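Cfl (Pectobacterium brasiliense, PDB 7A9J) probably activates carboxylic acids such as coronafacic acid with ATP for coupling to an acceptor, in the manner of AMP-forming ligases. Local coordinates at residues A[46-50]-A[51-55]; A[313-316]-A[317-320]. The protein carries 1 engineered substitution. All blocks are in the same frame, centred on the assembly; numbering follows the deposited sequence.

Contact 1 (A[46-50]-A[51-55])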
loop_
_atom_site.group_PDB
_atom_site.type_symbol
_atom_site.label_atom_id
_atom_site.label_comp_id
_atom_site.label_asym_id
_atom_site.label_seq_id
_atom_site.Cartn_x
_atom_site.Cartn_y
_atom_site.Cartn_z
ATOM N N HIS A 46 -6.418 -21.415 -11.526
ATOM C CA HIS A 46 -7.744 -21.051 -11.981
ATOM C C HIS A 46 -7.683 -19.793 -12.827
ATOM O O HIS A 46 -6.740 -18.985 -12.767
ATOM C CB HIS A 46 -8.703 -20.819 -10.805
ATOM C CG HIS A 46 -8.922 -22.050 -9.977
ATOM N ND1 HIS A 46 -9.752 -23.077 -10.385
ATOM C CD2 HIS A 46 -8.399 -22.435 -8.785
ATOM C CE1 HIS A 46 -9.734 -24.039 -9.478
ATOM N NE2 HIS A 46 -8.935 -23.667 -8.491
ATOM N N ASN A 47 -8.743 -19.605 -13.590
ATOM C CA ASN A 47 -8.909 -18.344 -14.270
ATOM C C ASN A 47 -10.388 -18.111 -14.526
ATOM O O ASN A 47 -11.215 -19.046 -14.539
ATOM C CB ASN A 47 -8.133 -18.317 -15.574
ATOM C CG ASN A 47 -8.735 -19.281 -16.603
ATOM O OD1 ASN A 47 -9.575 -18.881 -17.405
ATOM N ND2 ASN A 47 -8.371 -20.554 -16.518
ATOM N N ILE A 48 -10.702 -16.862 -14.788
ATOM C CA ILE A 48 -12.075 -16.500 -15.101
ATOM C C ILE A 48 -12.040 -15.391 -16.141
ATOM O O ILE A 48 -11.255 -14.441 -16.023
ATOM C CB ILE A 48 -12.852 -16.114 -13.822
ATOM C CG1 ILE A 48 -14.363 -15.938 -14.117
ATOM C CG2 ILE A 48 -12.247 -14.839 -13.113
ATOM C CD1 ILE A 48 -15.184 -15.839 -12.884
ATOM N N SER A 49 -12.872 -15.523 -17.182
ATOM C CA SER A 49 -12.947 -14.473 -18.184
ATOM C C SER A 49 -13.701 -13.260 -17.662
ATOM O O SER A 49 -14.480 -13.338 -16.708
ATOM C CB SER A 49 -13.658 -15.001 -19.461
ATOM O OG SER A 49 -15.022 -15.322 -19.146
ATOM N N PHE A 50 -13.561 -12.150 -18.388
ATOM C CA PHE A 50 -14.387 -10.974 -18.063
ATOM C C PHE A 50 -15.889 -11.306 -18.079
ATOM O O PHE A 50 -16.638 -10.931 -17.153
ATOM C CB PHE A 50 -14.103 -9.847 -19.055
ATOM C CG PHE A 50 -12.906 -9.009 -18.689
ATOM C CD1 PHE A 50 -13.071 -7.967 -17.782
ATOM C CD2 PHE A 50 -11.629 -9.252 -19.231
ATOM C CE1 PHE A 50 -11.979 -7.126 -17.377
ATOM C CE2 PHE A 50 -10.523 -8.404 -18.818
ATOM C CZ PHE A 50 -10.731 -7.366 -17.928
ATOM N N TYR A 51 -16.329 -12.026 -19.107
ATOM C CA TYR A 51 -17.757 -12.313 -19.225
ATOM C C TYR A 51 -18.205 -13.161 -18.059
ATOM O O TYR A 51 -19.220 -12.860 -17.419
ATOM C CB TYR A 51 -18.073 -12.997 -20.545
ATOM C CG TYR A 51 -19.568 -13.205 -20.753
ATOM C CD1 TYR A 51 -20.364 -12.165 -21.231
ATOM C CD2 TYR A 51 -20.172 -14.362 -20.391
ATOM C CE1 TYR A 51 -21.709 -12.333 -21.438
ATOM C CE2 TYR A 51 -21.551 -14.559 -20.645
ATOM C CZ TYR A 51 -22.295 -13.519 -21.103
ATOM O OH TYR A 51 -23.668 -13.682 -21.288
ATOM N N ASN A 52 -17.451 -14.220 -17.754
ATOM C CA ASN A 52 -17.876 -15.089 -16.635
ATOM C C ASN A 52 -17.778 -14.406 -15.273
ATOM O O ASN A 52 -18.549 -14.748 -14.353
ATOM C CB ASN A 52 -17.106 -16.400 -16.697
ATOM C CG ASN A 52 -17.676 -17.345 -17.856
ATOM O OD1 ASN A 52 -18.919 -17.383 -18.090
ATOM N ND2 ASN A 52 -16.808 -18.042 -18.610
ATOM N N LEU A 53 -16.812 -13.488 -15.088
ATOM C CA LEU A 53 -16.789 -12.711 -13.868
ATOM C C LEU A 53 -18.019 -11.818 -13.770
ATOM O O LEU A 53 -18.629 -11.740 -12.702
ATOM C CB LEU A 53 -15.479 -11.900 -13.784
ATOM C CG LEU A 53 -15.342 -10.922 -12.644
ATOM C CD1 LEU A 53 -15.499 -11.683 -11.347
ATOM C CD2 LEU A 53 -13.915 -10.245 -12.735
ATOM N N LEU A 54 -18.427 -11.166 -14.870
ATOM C CA LEU A 54 -19.691 -10.429 -14.856
ATOM C C LEU A 54 -20.874 -11.334 -14.497
ATOM O O LEU A 54 -21.749 -10.940 -13.717
ATOM C CB LEU A 54 -19.925 -9.718 -16.197
ATOM C CG LEU A 54 -21.277 -9.014 -16.384
ATOM C CD1 LEU A 54 -21.421 -7.811 -15.381
ATOM C CD2 LEU A 54 -21.437 -8.551 -17.812
ATOM N N LEU A 55 -20.932 -12.543 -15.051
ATOM C CA LEU A 55 -22.044 -13.431 -14.710
ATOM C C LEU A 55 -22.048 -13.750 -13.225
ATOM O O LEU A 55 -23.111 -13.716 -12.603
ATOM C CB LEU A 55 -21.994 -14.726 -15.511
ATOM C CG LEU A 55 -22.222 -14.523 -17.008
ATOM C CD1 LEU A 55 -22.398 -15.897 -17.582
ATOM C CD2 LEU A 55 -23.466 -13.704 -17.269
HETATM O O HOH W 1 -14.134 -18.249 -17.417
#

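Contact 2 (A[313-316]-A[317-320])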
loop_
_atom_site.group_PDB
_atom_site.type_symbol
_atom_site.label_atom_id
_atom_site.label_comp_id
_atom_site.label_asym_id
_atom_site.label_seq_id
_atom_site.Cartn_x
_atom_site.Cartn_y
_atom_site.Cartn_z
ATOM N N SER A 313 6.309 6.833 2.461
ATOM C CA SER A 313 7.687 7.216 2.574
ATOM C C SER A 313 8.322 7.349 1.195
ATOM O O SER A 313 7.671 7.691 0.190
ATOM C CB SER A 313 8.446 6.182 3.385
ATOM O OG SER A 313 9.726 6.654 3.746
ATOM N N CYS A 314 9.613 7.066 1.179
ATOM C CA CYS A 314 10.470 7.181 0.012
ATOM C C CYS A 314 11.182 5.846 -0.219
ATOM O O CYS A 314 11.641 5.198 0.735
ATOM C CB CYS A 314 11.434 8.310 0.257
ATOM S SG CYS A 314 12.779 8.452 -0.898
ATOM N N ALA A 315 11.251 5.404 -1.482
ATOM C CA ALA A 315 11.902 4.134 -1.773
ATOM C C ALA A 315 13.187 4.301 -2.578
ATOM O O ALA A 315 13.584 3.406 -3.340
ATOM C CB ALA A 315 10.892 3.205 -2.495
ATOM N N THR A 316 13.921 5.406 -2.367
ATOM C CA THR A 316 15.083 5.620 -3.207
ATOM C C THR A 316 16.188 4.605 -2.928
ATOM O O THR A 316 16.854 4.151 -3.861
ATOM C CB THR A 316 15.582 7.080 -3.012
ATOM O OG1 THR A 316 14.537 7.978 -3.491
ATOM C CG2 THR A 316 16.931 7.325 -3.740
ATOM N N GLU A 317 16.484 4.286 -1.657
ATOM C CA GLU A 317 17.561 3.325 -1.426
ATOM C C GLU A 317 17.175 1.937 -1.944
ATOM O O GLU A 317 18.003 1.210 -2.516
ATOM C CB GLU A 317 17.906 3.261 0.067
ATOM C CG GLU A 317 18.814 2.144 0.429
ATOM C CD GLU A 317 18.880 1.938 1.943
ATOM O OE1 GLU A 317 18.619 0.805 2.409
ATOM O OE2 GLU A 317 19.171 2.926 2.664
ATOM N N LEU A 318 15.930 1.560 -1.730
ATOM C CA LEU A 318 15.452 0.287 -2.266
ATOM C C LEU A 318 15.610 0.238 -3.798
ATOM O O LEU A 318 16.005 -0.786 -4.363
ATOM C CB LEU A 318 13.991 0.122 -1.867
ATOM C CG LEU A 318 13.206 -1.050 -2.500
ATOM C CD1 LEU A 318 13.933 -2.338 -2.309
ATOM C CD2 LEU A 318 11.855 -1.076 -1.840
ATOM N N SER A 319 15.334 1.351 -4.487
ATOM C CA SER A 319 15.421 1.322 -5.957
ATOM C C SER A 319 16.842 1.032 -6.421
ATOM O O SER A 319 17.046 0.364 -7.447
ATOM C CB SER A 319 14.911 2.644 -6.544
ATOM O OG SER A 319 15.960 3.613 -6.525
ATOM N N GLN A 320 17.848 1.548 -5.687
ATOM C CA GLN A 320 19.234 1.257 -6.019
ATOM C C GLN A 320 19.528 -0.239 -5.883
ATOM O O GLN A 320 20.092 -0.863 -6.793
ATOM C CB GLN A 320 20.171 2.091 -5.111
ATOM C CG GLN A 320 19.829 3.647 -5.206
ATOM C CD GLN A 320 20.456 4.565 -4.116
ATOM O OE1 GLN A 320 21.259 4.140 -3.280
ATOM N NE2 GLN A 320 20.068 5.844 -4.145
HETATM O O HOH W 2 14.851 5.566 0.559
#

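Contact 1 (A[46-50]-A[51-55])
Ile48 and Leu53 meet where strand 47-49 turns into helix 50-66, and Phe50 begins the helix between them. Ile48 lays its CG1-CD1 arm against the first turn. CG1 passes 3.8 Å from Asn52 CB, the two side chains slanting across one another, while CD1 comes to 3.6 Å from Leu53 N and 4.1 Å from Leu53 CB. Ile48 and Leu53 both continue onto Val41 of strand 39-42, and Phe83 and Ala87 of helix 83-95 cover Ile48 and Leu53 respectively. The CB of Phe50 stays beside the backbone of the turn, 3.1 Å from Tyr51 N, but its ring leaves for Phe28 and His31 of helix 24-34.

Ser49 caps the helix from the N-cap position: its OG accepts from Asn52 N at 3.0 Å, with an N-H...O angle of 165°, while its carbonyl O takes Leu53 N at 2.8 Å. The hydroxyl can do this because chi1 of 65° tucks OG between the backbone N and the carbonyl carbon, turning it back over the first turn. Phe50 O receives Leu54 N at 2.9 Å, continuing the i to i+4 series that Ser49 O begins. The strand and helix segments run nearly at right angles (88°), so the chain changes direction within this one turn.

On the polar side, a water accepts from Ser49 N at 3.0 Å and from Asn52 ND2, bridging the cap residue to the side-chain amide three positions on. Asn52 is thus gripped twice near the cap, through its backbone N by the serine hydroxyl and through its side chain by the water. OG supplies the acceptor that Asn52 N would otherwise lack within the helix, whereas Phe50 and Tyr51 make backbone bonds beyond the turn, with Glu38 and Ser36.

Contact 2 (A[313-316]-A[317-320])
Thr316 and Ser319 sit in the opening turn of helix 316-326, which follows strand 306-311 through a short loop, with Ala315 at the N-cap position. Alanine brings no side-chain acceptor to that position, and the backbone supplies part of the closure: Ser319 N donates to Ala315 O at 2.9 Å, the donor tilted 18° from the carbonyl plane. The next bond of the series, from Gln320 N to Thr316 O, is weak at 3.3 Å.

One side-chain bond and one water bridge supplement the backbone. Cys314 SG accepts from Thr316 N over 3.6 Å, so sulfur from the preceding loop takes one of the first helical N-H groups. A water accepts from Glu317 N at 3.0 Å and donates to Cys314 O, tying the next N-H back to the same residue.

Apolar and mixed packing follows the two faces of the turn. Ala315 CB lies 4.4 Å from Leu318 CB, and the leucine goes on to Pro283, His287 and Ile290 of helix 283-294. Across the other face, Thr316 CG2 comes within 3.5 Å of Gln320 NE2, the side chains passing at a slant. Their polar ends bond farther away: Thr316 OG1 to Ser356 N and Gln320 OE1 to Gln446 NE2, with Asn442 OD1 a weak partner of the glutamine NE2. The turn therefore joins the large AMP-binding region to residues around helix 437-445.

Ser319 folds its hydroxyl back onto the helix: with chi1 at 84°, OG donates to Thr316 O at 2.9 Å, meeting that carbonyl at a C=O...O angle of 127°.

Contact 1 and contact 2 are both helix starts in the AMP-binding part of the enzyme, but they lie on opposite sides of the chain's centre, with centres about 37 Å apart and nearest atoms about 28 Å apart. They do not touch. Contact 1 is peripheral, its centre about 26 Å from that of the chain, whereas contact 2 lies about 15 Å from it. Contact 2 is also near the ligand pocket: the side chain of Ala315 is about 10 Å from the bound indene carboxylic acid, and Gly310 and Gly311, which help line that pocket, lie shortly before segment 313-316. The N-cap residue is a serine that bonds through its side chain in 46-55 and an alanine in 313-320.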